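Local coordinates for cysteine hydrolase (Pseudomonas syringae pv. phaseolicola 1448A, PDB 3IRV), which is probably a hydrolase of the isochorismatase family, a cysteine hydrolase whose substrate is not established, at residues K44-I49 with A173-D178; Y69-V74 with V102-A107; G82-L87 with K119-G124; L13-I18 with F204-T209. All coordinates share one frame; numbering follows the deposited sequence. Where two conformers were deposited one is given.

Interaction 1: K44-I49 with A173-D178; sequences KSTADI and ANAAMD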
loop_
_atom_site.group_PDB
_atom_site.type_symbol
_atom_site.label_atom_id
_atom_site.label_comp_id
_atom_site.label_asym_id
_atom_site.label_seq_id
_atom_site.Cartn_x
_atom_site.Cartn_y
_atom_site.Cartn_z
ATOM N N LYS A 44 -1.509 19.767 7.534
ATOM C CA LYS A 44 -1.117 21.142 7.172
ATOM C C LYS A 44 -0.476 21.314 5.794
ATOM O O LYS A 44 -0.663 22.360 5.150
ATOM C CB LYS A 44 -0.248 21.791 8.260
ATOM C CG LYS A 44 1.076 21.121 8.524
ATOM C CD LYS A 44 1.845 21.950 9.573
ATOM C CE LYS A 44 3.234 21.389 9.855
ATOM N NZ LYS A 44 3.234 20.332 10.907
ATOM N N SER A 45 0.226 20.282 5.302
ATOM C CA SER A 45 0.867 20.378 3.979
ATOM C C SER A 45 -0.140 20.431 2.817
ATOM O O SER A 45 0.224 20.749 1.686
ATOM C CB SER A 45 1.829 19.208 3.795
ATOM O OG SER A 45 1.107 17.982 3.846
ATOM N N THR A 46 -1.421 20.140 3.089
ATOM C CA THR A 46 -2.435 20.304 2.034
ATOM C C THR A 46 -2.482 21.738 1.495
ATOM O O THR A 46 -2.813 21.965 0.334
ATOM C CB THR A 46 -3.867 19.903 2.498
ATOM O OG1 THR A 46 -4.233 20.620 3.689
ATOM C CG2 THR A 46 -3.973 18.392 2.785
ATOM N N ALA A 47 -2.139 22.715 2.350
ATOM C CA ALA A 47 -2.200 24.122 1.918
ATOM C C ALA A 47 -1.361 24.345 0.660
ATOM O O ALA A 47 -1.760 25.091 -0.244
ATOM C CB ALA A 47 -1.745 25.043 3.018
ATOM N N ASP A 48 -0.228 23.644 0.596
ATOM C CA ASP A 48 0.745 23.803 -0.495
ATOM C C ASP A 48 0.402 23.080 -1.795
ATOM O O ASP A 48 1.050 23.311 -2.833
ATOM C CB ASP A 48 2.129 23.367 -0.017
ATOM C CG ASP A 48 2.623 24.214 1.140
ATOM O OD1 ASP A 48 2.365 25.443 1.132
ATOM O OD2 ASP A 48 3.236 23.643 2.058
ATOM N N ILE A 49 -0.609 22.215 -1.755
ATOM C CA ILE A 49 -1.003 21.492 -2.982
ATOM C C ILE A 49 -2.296 21.955 -3.648
ATOM O O ILE A 49 -2.633 21.475 -4.733
ATOM C CB ILE A 49 -1.047 19.941 -2.783
ATOM C CG1 ILE A 49 -2.212 19.516 -1.885
ATOM C CG2 ILE A 49 0.262 19.463 -2.182
ATOM C CD1 ILE A 49 -2.391 17.982 -1.915
ATOM N N ALA A 173 1.992 17.560 -5.632
ATOM C CA ALA A 173 0.546 17.653 -5.446
ATOM C C ALA A 173 -0.024 16.504 -4.619
ATOM O O ALA A 173 -1.211 16.192 -4.719
ATOM C CB ALA A 173 -0.182 17.808 -6.776
ATOM N N ASN A 174 0.813 15.912 -3.772
ATOM C CA ASN A 174 0.384 14.920 -2.784
ATOM C C ASN A 174 0.946 15.383 -1.459
ATOM O O ASN A 174 2.142 15.669 -1.363
ATOM C CB ASN A 174 0.928 13.518 -3.130
ATOM C CG ASN A 174 0.119 12.839 -4.250
ATOM O OD1 ASN A 174 -0.934 12.250 -3.993
ATOM N ND2 ASN A 174 0.592 12.964 -5.498
ATOM N N ALA A 175 0.088 15.441 -0.450
ATOM C CA ALA A 175 0.457 16.002 0.863
ATOM C C ALA A 175 0.556 14.929 1.940
ATOM O O ALA A 175 -0.393 14.177 2.131
ATOM C CB ALA A 175 -0.599 17.028 1.290
ATOM N N ALA A 176 1.690 14.888 2.650
ATOM C CA ALA A 176 1.890 13.926 3.724
ATOM C C ALA A 176 1.747 14.584 5.102
ATOM O O ALA A 176 1.769 15.818 5.227
ATOM C CB ALA A 176 3.267 13.268 3.599
ATOM N N MET A 177 1.602 13.746 6.124
ATOM C CA MET A 177 1.440 14.258 7.476
ATOM C C MET A 177 2.535 13.710 8.380
ATOM O O MET A 177 3.143 12.677 8.094
ATOM C CB MET A 177 0.045 13.925 8.025
ATOM C CG MET A 177 -0.155 12.471 8.445
ATOM S SD MET A 177 -1.806 12.161 9.118
ATOM C CE MET A 177 -2.043 13.549 10.245
ATOM N N ASP A 178 2.827 14.456 9.444
ATOM C CA ASP A 178 3.784 14.015 10.481
ATOM C C ASP A 178 3.126 12.894 11.267
ATOM O O ASP A 178 1.915 12.873 11.379
ATOM C CB ASP A 178 4.034 15.154 11.482
ATOM C CG ASP A 178 4.627 16.403 10.837
ATOM O OD1 ASP A 178 5.708 16.329 10.230
ATOM O OD2 ASP A 178 4.009 17.484 10.960
HETATM O O HOH W 1 1.580 18.020 6.951
#
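Ser-45 and Ala-176 share the shortest polar link of this contact: Ser-45 OG gives a hydrogen bond of 2.7 Å to Ala-176 O, tilted 19° from the carbonyl plane. With chi1 at 62° the hydroxyl sits between the serine's own backbone N and carbonyl carbon, and from there it meets the extended chain 173-178. A water accepts from Ser-45 N and donates to Ala-176 O at 2.8 Å, so the serine reaches one carbonyl twice, directly by its hydroxyl and through water by its backbone N.

The charged part is a salt bridge. Lys-44 NZ stands 3.0 Å from Asp-178 OD2, nearly in line with the carboxylate C-O bond, and the lysine turns into this position at chi4 (-87°) after an otherwise extended chain. Asp-178 OD1 has another partner, Ala-189 N at the start of helix 189-204.

Apolar packing gathers round the methyl of Ala-175. Ile-49 CD1 comes within 3.8 Å of Ala-175 CB, and Thr-46 CG2 lies 3.9 Å from the same CB. Further along the chain, Ile-49 CG2 rests 3.7 Å from Ala-173 CA. Strand 174-175 belongs to the parallel sheet through strand 141-147, so the segment just before helix 50-62 lies against it.

Chemically, the buried carbonyl is satisfied twice over without charge, while the ion pair, whose lysine is exposed, is probably weakened by solvent.

Interaction 2: Y69-V74 with V102-A107; sequences YLRHIV and VEVIEA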
loop_
_atom_site.group_PDB
_atom_site.type_symbol
_atom_site.label_atom_id
_atom_site.label_comp_id
_atom_site.label_asym_id
_atom_site.label_seq_id
_atom_site.Cartn_x
_atom_site.Cartn_y
_atom_site.Cartn_z
ATOM N N TYR A 69 -13.088 12.841 -8.173
ATOM C CA TYR A 69 -12.757 13.136 -6.778
ATOM C C TYR A 69 -13.074 11.922 -5.924
ATOM O O TYR A 69 -14.130 11.331 -6.086
ATOM C CB TYR A 69 -13.615 14.285 -6.263
ATOM C CG TYR A 69 -13.371 15.619 -6.911
ATOM C CD1 TYR A 69 -12.630 16.594 -6.229
ATOM C CD2 TYR A 69 -13.922 15.944 -8.184
ATOM C CE1 TYR A 69 -12.411 17.867 -6.795
ATOM C CE2 TYR A 69 -13.703 17.204 -8.755
ATOM C CZ TYR A 69 -12.947 18.163 -8.050
ATOM O OH TYR A 69 -12.771 19.418 -8.654
ATOM N N LEU A 70 -12.169 11.550 -5.028
ATOM C CA LEU A 70 -12.478 10.533 -4.024
ATOM C C LEU A 70 -12.835 11.256 -2.730
ATOM O O LEU A 70 -12.225 12.292 -2.395
ATOM C CB LEU A 70 -11.257 9.661 -3.727
ATOM C CG LEU A 70 -10.690 8.925 -4.939
ATOM C CD1 LEU A 70 -9.557 8.030 -4.472
ATOM C CD2 LEU A 70 -11.775 8.131 -5.672
ATOM N N ARG A 71 -13.819 10.726 -2.010
ATOM C CA ARG A 71 -14.138 11.220 -0.673
ATOM C C ARG A 71 -14.207 10.053 0.285
ATOM O O ARG A 71 -14.840 9.031 -0.032
ATOM C CB ARG A 71 -15.495 11.936 -0.661
ATOM C CG ARG A 71 -15.583 13.109 -1.650
ATOM C CD ARG A 71 -16.910 13.895 -1.497
ATOM N NE ARG A 71 -18.071 12.998 -1.630
ATOM C CZ ARG A 71 -19.337 13.395 -1.560
ATOM N NH1 ARG A 71 -19.612 14.672 -1.356
ATOM N NH2 ARG A 71 -20.327 12.505 -1.676
ATOM N N HIS A 72 -13.566 10.190 1.448
ATOM C CA HIS A 72 -13.657 9.177 2.476
ATOM C C HIS A 72 -14.869 9.518 3.334
ATOM O O HIS A 72 -14.868 10.534 4.041
ATOM C CB HIS A 72 -12.384 9.163 3.310
ATOM C CG HIS A 72 -12.243 7.950 4.182
ATOM N ND1 HIS A 72 -11.094 7.664 4.898
ATOM C CD2 HIS A 72 -13.103 6.931 4.431
ATOM C CE1 HIS A 72 -11.258 6.528 5.551
ATOM N NE2 HIS A 72 -12.466 6.064 5.289
ATOM N N ILE A 73 -15.909 8.698 3.229
ATOM C CA ILE A 73 -17.201 8.975 3.859
ATOM C C ILE A 73 -17.793 7.638 4.325
ATOM O O ILE A 73 -17.794 6.644 3.555
ATOM C CB ILE A 73 -18.174 9.624 2.860
ATOM C CG1 ILE A 73 -17.689 11.021 2.432
ATOM C CG2 ILE A 73 -19.575 9.778 3.509
ATOM C CD1 ILE A 73 -18.663 11.749 1.519
ATOM N N VAL A 74 -18.292 7.619 5.569
ATOM C CA VAL A 74 -18.980 6.437 6.126
ATOM C C VAL A 74 -20.399 6.824 6.554
ATOM O O VAL A 74 -20.728 8.018 6.626
ATOM C CB VAL A 74 -18.198 5.814 7.298
ATOM C CG1 VAL A 74 -16.753 5.449 6.874
ATOM C CG2 VAL A 74 -18.148 6.808 8.486
ATOM N N VAL A 102 -16.921 16.459 5.597
ATOM C CA VAL A 102 -16.615 15.447 4.553
ATOM C C VAL A 102 -16.691 16.034 3.145
ATOM O O VAL A 102 -16.343 15.369 2.171
ATOM C CB VAL A 102 -17.510 14.171 4.607
ATOM C CG1 VAL A 102 -17.382 13.459 5.958
ATOM C CG2 VAL A 102 -18.979 14.487 4.265
ATOM N N GLU A 103 -17.180 17.264 3.022
ATOM C CA GLU A 103 -17.303 17.884 1.693
ATOM C C GLU A 103 -15.946 18.310 1.137
ATOM O O GLU A 103 -15.051 18.714 1.889
ATOM C CB GLU A 103 -18.232 19.107 1.768
ATOM C CG GLU A 103 -19.641 18.807 2.295
ATOM C CD GLU A 103 -20.455 17.857 1.396
ATOM O OE1 GLU A 103 -20.197 17.780 0.155
ATOM O OE2 GLU A 103 -21.372 17.167 1.933
ATOM N N VAL A 104 -15.804 18.216 -0.190
ATOM C CA VAL A 104 -14.611 18.727 -0.878
ATOM C C VAL A 104 -14.470 20.241 -0.665
ATOM O O VAL A 104 -15.468 20.973 -0.669
ATOM C CB VAL A 104 -14.663 18.403 -2.389
ATOM C CG1 VAL A 104 -13.498 19.060 -3.157
ATOM C CG2 VAL A 104 -14.672 16.856 -2.601
ATOM N N ILE A 105 -13.242 20.697 -0.445
ATOM C CA ILE A 105 -13.000 22.119 -0.255
ATOM C C ILE A 105 -13.465 22.967 -1.436
ATOM O O ILE A 105 -13.358 22.571 -2.608
ATOM C CB ILE A 105 -11.513 22.426 0.061
ATOM C CG1 ILE A 105 -10.583 21.935 -1.056
ATOM C CG2 ILE A 105 -11.118 21.780 1.370
ATOM C CD1 ILE A 105 -9.109 22.403 -0.812
ATOM N N GLU A 106 -13.956 24.167 -1.106
ATOM C CA GLU A 106 -14.513 25.056 -2.132
ATOM C C GLU A 106 -13.470 25.444 -3.187
ATOM O O GLU A 106 -13.803 25.608 -4.364
ATOM C CB GLU A 106 -15.139 26.301 -1.495
ATOM C CG GLU A 106 -16.137 27.046 -2.403
ATOM C CD GLU A 106 -17.290 26.162 -2.913
ATOM O OE1 GLU A 106 -17.854 25.369 -2.120
ATOM O OE2 GLU A 106 -17.635 26.270 -4.112
ATOM N N ALA A 107 -12.205 25.549 -2.778
ATOM C CA ALA A 107 -11.134 25.885 -3.718
ATOM C C ALA A 107 -10.990 24.864 -4.842
ATOM O O ALA A 107 -10.433 25.192 -5.914
ATOM C CB ALA A 107 -9.802 26.062 -2.980
HETATM O O HOH W 2 -18.170 17.268 -1.558
HETATM O O HOH W 3 -22.225 15.253 0.218
HETATM O O HOH W 4 -22.211 16.806 -1.530
#
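The two backbones come nearest at Ile-73 and Val-102, whose CA atoms are 6.5 Å apart where strand 66-72 has just ended and the loop 102-107 passes by. Three side chains of the first segment meet the two valines of the second. Ile-73 CG1 touches Val-102 CB at 3.8 Å, and Ile-73 CD1 reaches Val-102 CG2 at 3.9 Å, the two side chains crossing at about a right angle. Val-104 divides its methyls: CG1 lies 4.0 Å from Tyr-69 CE1, and CG2 packs 3.9 Å from Arg-71 CD.

Strand 66-72 runs between strands 23-28 and 115-119 in the parallel sheet of this alpha/beta fold, and the loop lies along the side to which Tyr-69, Arg-71 and Ile-73 point.

Arg-71 bends at chi3 (-55°), and Ile-73 CD1 lies over one face of its guanidinium, toward the rim. Glu-103 OE1 approaches the guanidinium edge in a long salt bridge, 3.5 Å from Arg-71 NH1, the two planes being 73° apart. Waters fill in round this long pair: one accepts from Arg-71 NH1 and Val-104 N and donates to Glu-103 OE1 at 2.7 Å, and another links Arg-71 NH1 to Glu-103 OE2. Outside the contact, Arg-71 NE pairs with Asp-118 of strand 115-119, the arginine's stronger ionic partner.

Interaction 3: G82-L87 with K119-G124; sequences GRMRDL and KLFYSG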
loop_
_atom_site.group_PDB
_atom_site.type_symbol
_atom_site.label_atom_id
_atom_site.label_comp_id
_atom_site.label_asym_id
_atom_site.label_seq_id
_atom_site.Cartn_x
_atom_site.Cartn_y
_atom_site.Cartn_z
ATOM N N GLY A 82 -15.222 -1.369 10.613
ATOM C CA GLY A 82 -14.739 -2.450 11.483
ATOM C C GLY A 82 -13.312 -2.096 11.851
ATOM O O GLY A 82 -13.078 -1.385 12.845
ATOM N N ARG A 83 -12.355 -2.571 11.045
ATOM C CA ARG A 83 -10.947 -2.195 11.262
ATOM C C ARG A 83 -10.705 -0.684 11.256
ATOM O O ARG A 83 -9.910 -0.198 12.052
ATOM C CB ARG A 83 -10.010 -2.898 10.283
ATOM C CG ARG A 83 -10.163 -4.446 10.276
ATOM C CD ARG A 83 -9.718 -5.136 11.576
ATOM N NE ARG A 83 -10.727 -5.021 12.628
ATOM C CZ ARG A 83 -11.848 -5.746 12.675
ATOM N NH1 ARG A 83 -12.703 -5.542 13.671
ATOM N NH2 ARG A 83 -12.135 -6.677 11.727
ATOM N N MET A 84 -11.417 0.043 10.387
ATOM C CA MET A 84 -11.287 1.504 10.324
ATOM C C MET A 84 -11.614 2.116 11.707
ATOM O O MET A 84 -10.911 3.021 12.177
ATOM C CB MET A 84 -12.183 2.109 9.224
ATOM C CG MET A 84 -12.009 3.610 9.053
ATOM S SD MET A 84 -10.400 4.200 8.368
ATOM C CE MET A 84 -10.503 5.883 8.981
ATOM N N ARG A 85 -12.638 1.580 12.371
ATOM C CA ARG A 85 -13.016 2.081 13.702
ATOM C C ARG A 85 -12.040 1.638 14.803
ATOM O O ARG A 85 -11.819 2.363 15.777
ATOM C CB ARG A 85 -14.465 1.720 14.026
ATOM C CG ARG A 85 -14.932 2.218 15.400
ATOM C CD ARG A 85 -16.429 2.502 15.430
ATOM N NE ARG A 85 -17.213 1.615 14.563
ATOM C CZ ARG A 85 -17.965 0.610 14.999
ATOM N NH1 ARG A 85 -18.045 0.349 16.299
ATOM N NH2 ARG A 85 -18.642 -0.130 14.140
ATOM N N ASP A 86 -11.413 0.472 14.640
ATOM C CA ASP A 86 -10.369 0.053 15.598
ATOM C C ASP A 86 -9.172 0.983 15.548
ATOM O O ASP A 86 -8.585 1.317 16.591
ATOM C CB ASP A 86 -9.903 -1.386 15.306
ATOM C CG ASP A 86 -10.974 -2.420 15.613
ATOM O OD1 ASP A 86 -11.604 -2.310 16.693
ATOM O OD2 ASP A 86 -11.180 -3.355 14.799
ATOM N N LEU A 87 -8.822 1.419 14.342
ATOM C CA LEU A 87 -7.661 2.279 14.142
ATOM C C LEU A 87 -7.976 3.744 14.403
ATOM O O LEU A 87 -7.135 4.465 14.932
ATOM C CB LEU A 87 -7.127 2.107 12.726
ATOM C CG LEU A 87 -6.131 0.947 12.477
ATOM C CD1 LEU A 87 -4.793 1.204 13.168
ATOM C CD2 LEU A 87 -6.657 -0.423 12.829
ATOM N N LYS A 119 -15.708 6.335 -0.652
ATOM C CA LYS A 119 -15.033 5.121 -0.196
ATOM C C LYS A 119 -15.057 5.035 1.314
ATOM O O LYS A 119 -15.086 6.064 1.977
ATOM C CB LYS A 119 -13.587 5.100 -0.694
ATOM C CG LYS A 119 -12.713 6.273 -0.172
ATOM C CD LYS A 119 -11.354 6.296 -0.905
ATOM C CE LYS A 119 -10.476 7.472 -0.486
ATOM N NZ LYS A 119 -9.871 7.275 0.877
ATOM N N LEU A 120 -15.043 3.806 1.828
ATOM C CA LEU A 120 -15.156 3.566 3.262
ATOM C C LEU A 120 -13.817 3.507 3.997
ATOM O O LEU A 120 -13.790 3.525 5.240
ATOM C CB LEU A 120 -15.904 2.248 3.534
ATOM C CG LEU A 120 -17.333 2.119 3.015
ATOM C CD1 LEU A 120 -17.835 0.659 3.269
ATOM C CD2 LEU A 120 -18.244 3.146 3.665
ATOM N N PHE A 121 -12.723 3.347 3.255
ATOM C CA PHE A 121 -11.429 3.107 3.885
ATOM C C PHE A 121 -10.405 3.948 3.125
ATOM O O PHE A 121 -10.720 5.073 2.713
ATOM C CB PHE A 121 -11.130 1.601 3.825
ATOM C CG PHE A 121 -10.531 1.024 5.085
ATOM C CD1 PHE A 121 -10.924 -0.244 5.528
ATOM C CD2 PHE A 121 -9.606 1.726 5.834
ATOM C CE1 PHE A 121 -10.368 -0.815 6.695
ATOM C CE2 PHE A 121 -9.039 1.155 6.994
ATOM C CZ PHE A 121 -9.432 -0.106 7.416
ATOM N N TYR A 122 -9.194 3.441 2.942
ATOM C CA TYR A 122 -8.143 4.272 2.331
ATOM C C TYR A 122 -8.085 4.174 0.803
ATOM O O TYR A 122 -7.898 5.193 0.107
ATOM C CB TYR A 122 -6.761 3.944 2.904
ATOM C CG TYR A 122 -6.706 3.961 4.404
ATOM C CD1 TYR A 122 -7.203 5.045 5.144
ATOM C CD2 TYR A 122 -6.161 2.877 5.090
ATOM C CE1 TYR A 122 -7.139 5.044 6.540
ATOM C CE2 TYR A 122 -6.091 2.864 6.492
ATOM C CZ TYR A 122 -6.585 3.941 7.203
ATOM O OH TYR A 122 -6.483 3.910 8.581
ATOM N N SER A 123 -8.178 2.946 0.304
ATOM C CA SER A 123 -8.037 2.634 -1.112
ATOM C C SER A 123 -9.119 3.303 -1.932
ATOM O O SER A 123 -10.313 3.148 -1.624
ATOM C CB SER A 123 -8.203 1.139 -1.318
ATOM O OG SER A 123 -8.148 0.827 -2.692
ATOM N N GLY A 124 -8.722 3.966 -3.023
ATOM C CA GLY A 124 -9.735 4.488 -3.959
ATOM C C GLY A 124 -10.377 3.417 -4.818
ATOM O O GLY A 124 -11.408 3.683 -5.464
#
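Phe-121 and Tyr-122, the two aromatic residues that receive Met-84, each offer a backbone oxygen to the same ammonium group: Lys-119 NZ donates to Phe-121 O and to Tyr-122 O, both at 3.0 Å. The first is met on a lone pair in the carbonyl plane, the second from above it. Lys-119 NZ also forms a salt bridge with Asp-29, and its side chain touches Cys-152, consistent with the Asp-Lys-Cys triad of this hydrolase family; two bonds from one ammonium tie together consecutive carbonyls of the loop that carries both rings.

Across the contact the chemistry is aromatic and sulfur-based. Met-84 CB lies over one face of Phe-121, 4.0 Å from the ring centroid in a CH-pi contact. A bend at chi2 (68°) then turns the sulfur into Met-aromatic contacts with both rings, Met-84 SD standing 3.6 Å from Phe-121 CE2 and 3.8 Å from Tyr-122 CE1, oblique to each. Phe-121 CD2 is itself above the centre of the Tyr-122 ring, so the two aromatics form a block beside the thioether. Arg-83 CB lies at the edge of the Phe-121 ring, near its plane, 4.0 Å from Phe-121 CZ.

The second subunit adjoins the contact: its Glu-203 O bonds the Tyr-122 hydroxyl, and its His-162 meets the Phe-121 ring. Short helix 83-87 rests on the loop that follows strand 115-119, with helix 149-162 against Tyr-122 and Val-91 of helix 91-94 against Met-84.

Interaction 4: L13-I18 with F204-T209; sequences LVRWPI and FGEVTT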
loop_
_atom_site.group_PDB
_atom_site.type_symbol
_atom_site.label_atom_id
_atom_site.label_comp_id
_atom_site.label_asym_id
_atom_site.label_seq_id
_atom_site.Cartn_x
_atom_site.Cartn_y
_atom_site.Cartn_z
ATOM N N LEU A 13 13.856 5.101 -14.644
ATOM C CA LEU A 13 12.598 5.684 -14.217
ATOM C C LEU A 13 11.549 5.439 -15.292
ATOM O O LEU A 13 11.857 5.434 -16.495
ATOM C CB LEU A 13 12.782 7.185 -13.996
ATOM C CG LEU A 13 13.662 7.476 -12.777
ATOM C CD1 LEU A 13 13.963 8.967 -12.665
ATOM C CD2 LEU A 13 12.981 6.984 -11.510
ATOM N N VAL A 14 10.307 5.237 -14.864
ATOM C CA VAL A 14 9.213 4.978 -15.808
ATOM C C VAL A 14 8.507 6.280 -16.169
ATOM O O VAL A 14 8.300 7.130 -15.313
ATOM C CB VAL A 14 8.199 3.938 -15.225
ATOM C CG1 VAL A 14 6.957 3.872 -16.087
ATOM C CG2 VAL A 14 8.835 2.552 -15.141
ATOM N N ARG A 15 8.172 6.452 -17.445
ATOM C CA ARG A 15 7.379 7.594 -17.888
ATOM C C ARG A 15 6.230 7.041 -18.722
ATOM O O ARG A 15 6.451 6.226 -19.624
ATOM C CB ARG A 15 8.221 8.530 -18.772
ATOM C CG ARG A 15 9.519 9.064 -18.159
ATOM C CD ARG A 15 9.255 10.270 -17.278
ATOM N NE ARG A 15 10.361 10.530 -16.369
ATOM C CZ ARG A 15 10.224 10.968 -15.125
ATOM N NH1 ARG A 15 9.014 11.214 -14.623
ATOM N NH2 ARG A 15 11.305 11.147 -14.373
ATOM N N TRP A 16 5.015 7.500 -18.454
ATOM C CA TRP A 16 3.878 7.024 -19.228
ATOM C C TRP A 16 3.437 8.067 -20.233
ATOM O O TRP A 16 3.137 9.201 -19.848
ATOM C CB TRP A 16 2.692 6.697 -18.326
ATOM C CG TRP A 16 2.945 5.720 -17.217
ATOM C CD1 TRP A 16 2.813 5.954 -15.896
ATOM C CD2 TRP A 16 3.347 4.346 -17.347
ATOM N NE1 TRP A 16 3.079 4.823 -15.172
ATOM C CE2 TRP A 16 3.419 3.816 -16.039
ATOM C CE3 TRP A 16 3.647 3.516 -18.442
ATOM C CZ2 TRP A 16 3.780 2.490 -15.781
ATOM C CZ3 TRP A 16 4.001 2.193 -18.193
ATOM C CH2 TRP A 16 4.054 1.690 -16.873
ATOM N N PRO A 17 3.320 7.661 -21.509
ATOM C CA PRO A 17 2.846 8.612 -22.513
ATOM C C PRO A 17 1.355 8.873 -22.327
ATOM O O PRO A 17 0.584 7.935 -22.145
ATOM C CB PRO A 17 3.164 7.924 -23.841
ATOM C CG PRO A 17 3.290 6.466 -23.535
ATOM C CD PRO A 17 3.603 6.320 -22.055
ATOM N N ILE A 18 0.957 10.140 -22.328
ATOM C CA ILE A 18 -0.417 10.526 -22.042
ATOM C C ILE A 18 -1.292 10.561 -23.306
ATOM O O ILE A 18 -1.032 11.315 -24.250
ATOM C CB ILE A 18 -0.463 11.890 -21.287
ATOM C CG1 ILE A 18 0.161 11.757 -19.886
ATOM C CG2 ILE A 18 -1.868 12.435 -21.199
ATOM C CD1 ILE A 18 -0.833 11.531 -18.778
ATOM N N PHE A 204 6.049 1.285 -8.258
ATOM C CA PHE A 204 4.619 1.335 -8.633
ATOM C C PHE A 204 4.267 2.100 -9.901
ATOM O O PHE A 204 3.211 1.840 -10.471
ATOM C CB PHE A 204 3.738 1.917 -7.503
ATOM C CG PHE A 204 3.955 1.278 -6.143
ATOM C CD1 PHE A 204 4.013 -0.114 -5.998
ATOM C CD2 PHE A 204 4.062 2.075 -4.999
ATOM C CE1 PHE A 204 4.197 -0.700 -4.751
ATOM C CE2 PHE A 204 4.261 1.503 -3.749
ATOM C CZ PHE A 204 4.346 0.114 -3.629
ATOM N N GLY A 205 5.084 3.064 -10.317
ATOM C CA GLY A 205 4.740 3.804 -11.545
ATOM C C GLY A 205 5.654 5.005 -11.750
ATOM O O GLY A 205 6.850 4.925 -11.453
ATOM N N GLU A 206 5.077 6.090 -12.261
ATOM C CA GLU A 206 5.852 7.293 -12.579
ATOM C C GLU A 206 5.682 8.327 -11.467
ATOM O O GLU A 206 4.589 8.478 -10.930
ATOM C CB GLU A 206 5.352 7.936 -13.875
ATOM C CG GLU A 206 6.053 9.265 -14.164
ATOM C CD GLU A 206 5.739 9.883 -15.504
ATOM O OE1 GLU A 206 4.841 9.393 -16.246
ATOM O OE2 GLU A 206 6.441 10.879 -15.821
ATOM N N VAL A 207 6.748 9.056 -11.150
ATOM C CA VAL A 207 6.610 10.277 -10.365
ATOM C C VAL A 207 7.049 11.463 -11.239
ATOM O O VAL A 207 8.127 11.406 -11.866
ATOM C CB VAL A 207 7.456 10.223 -9.058
ATOM C CG1 VAL A 207 7.326 11.554 -8.278
ATOM C CG2 VAL A 207 6.978 9.067 -8.177
ATOM N N THR A 208 6.207 12.499 -11.326
ATOM C CA THR A 208 6.597 13.707 -12.038
ATOM C C THR A 208 5.911 14.900 -11.396
ATOM O O THR A 208 5.182 14.724 -10.417
ATOM C CB THR A 208 6.280 13.620 -13.562
ATOM O OG1 THR A 208 6.923 14.703 -14.260
ATOM C CG2 THR A 208 4.785 13.669 -13.824
ATOM N N THR A 209 6.175 16.103 -11.912
ATOM C CA THR A 209 5.542 17.305 -11.351
ATOM C C THR A 209 4.220 17.617 -12.025
ATOM O O THR A 209 3.966 17.213 -13.185
ATOM C CB THR A 209 6.433 18.557 -11.492
ATOM O OG1 THR A 209 6.660 18.799 -12.883
ATOM C CG2 THR A 209 7.762 18.334 -10.778
HETATM O O HOH W 5 9.420 5.426 -12.063
HETATM O O HOH W 6 9.247 8.058 -12.703
HETATM O O HOH W 7 10.569 10.390 -11.660
#
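Glu-206 leaves the backbone with CG opposite its N (chi1 175°) and stays extended, which carries its carboxylate to the chain at Arg-15 and Trp-16; Arg-15 folds at chi2 (-83°) and brings its guanidinium back to meet it. Arg-15 NH1 then serves two acceptors. It bonds Glu-206 OE2 at 2.9 Å on the anti side, with the carboxylate oxygen in the guanidinium plane, and it reaches Val-207 O, also at 2.9 Å, from above that carbonyl's plane. The other carboxylate oxygen, Glu-206 OE1, takes Trp-16 N at 2.9 Å in a nearly straight bond (173°), approached from above the carboxylate plane.

Strand 206-208 pairs in parallel with strand 166-170 at the margin of the sheet, and the N-terminal segment 13-18 runs past it with water filling part of the seam: one water joins Val-14 N to Gly-205 O, and another joins Val-14 O to Val-207 N.

Trp-16 CD1 packs 3.8 Å from Glu-206 CB, while Trp-16 NE1 bonds Val-167 O, which ties the indole N-H to the neighbouring strand. Glu-206 OE2 has a second cationic partner in Arg-216 of helix 210-220, so OE2 is shared by two arginines, which probably stabilise the negative charge. Asp-86 of the second subunit packs on Val-14 and Trp-16.

Interactions 1, 2 and 3 are largely buried, whereas interaction 4 is only partly so. Interaction 1 mixes a serine-carbonyl bond with alanine-isoleucine packing and a salt bridge through an exposed lysine; methyl packing leads in interaction 2, beside a watered ion pair, and sulfur-aromatic packing in interaction 3, while a carboxylate held by arginine and backbone dominates interaction 4. Interactions 1, 2 and 4 all reach the one parallel sheet, through different strands. Interactions 2 and 3 touch directly, where Arg-71 O and Lys-119 N continue the strand pairing. Along the sequence, interaction 4 encloses the others. Interactions 3 and 4 also meet the second subunit; no other chain touches the segments of interactions 1 and 2.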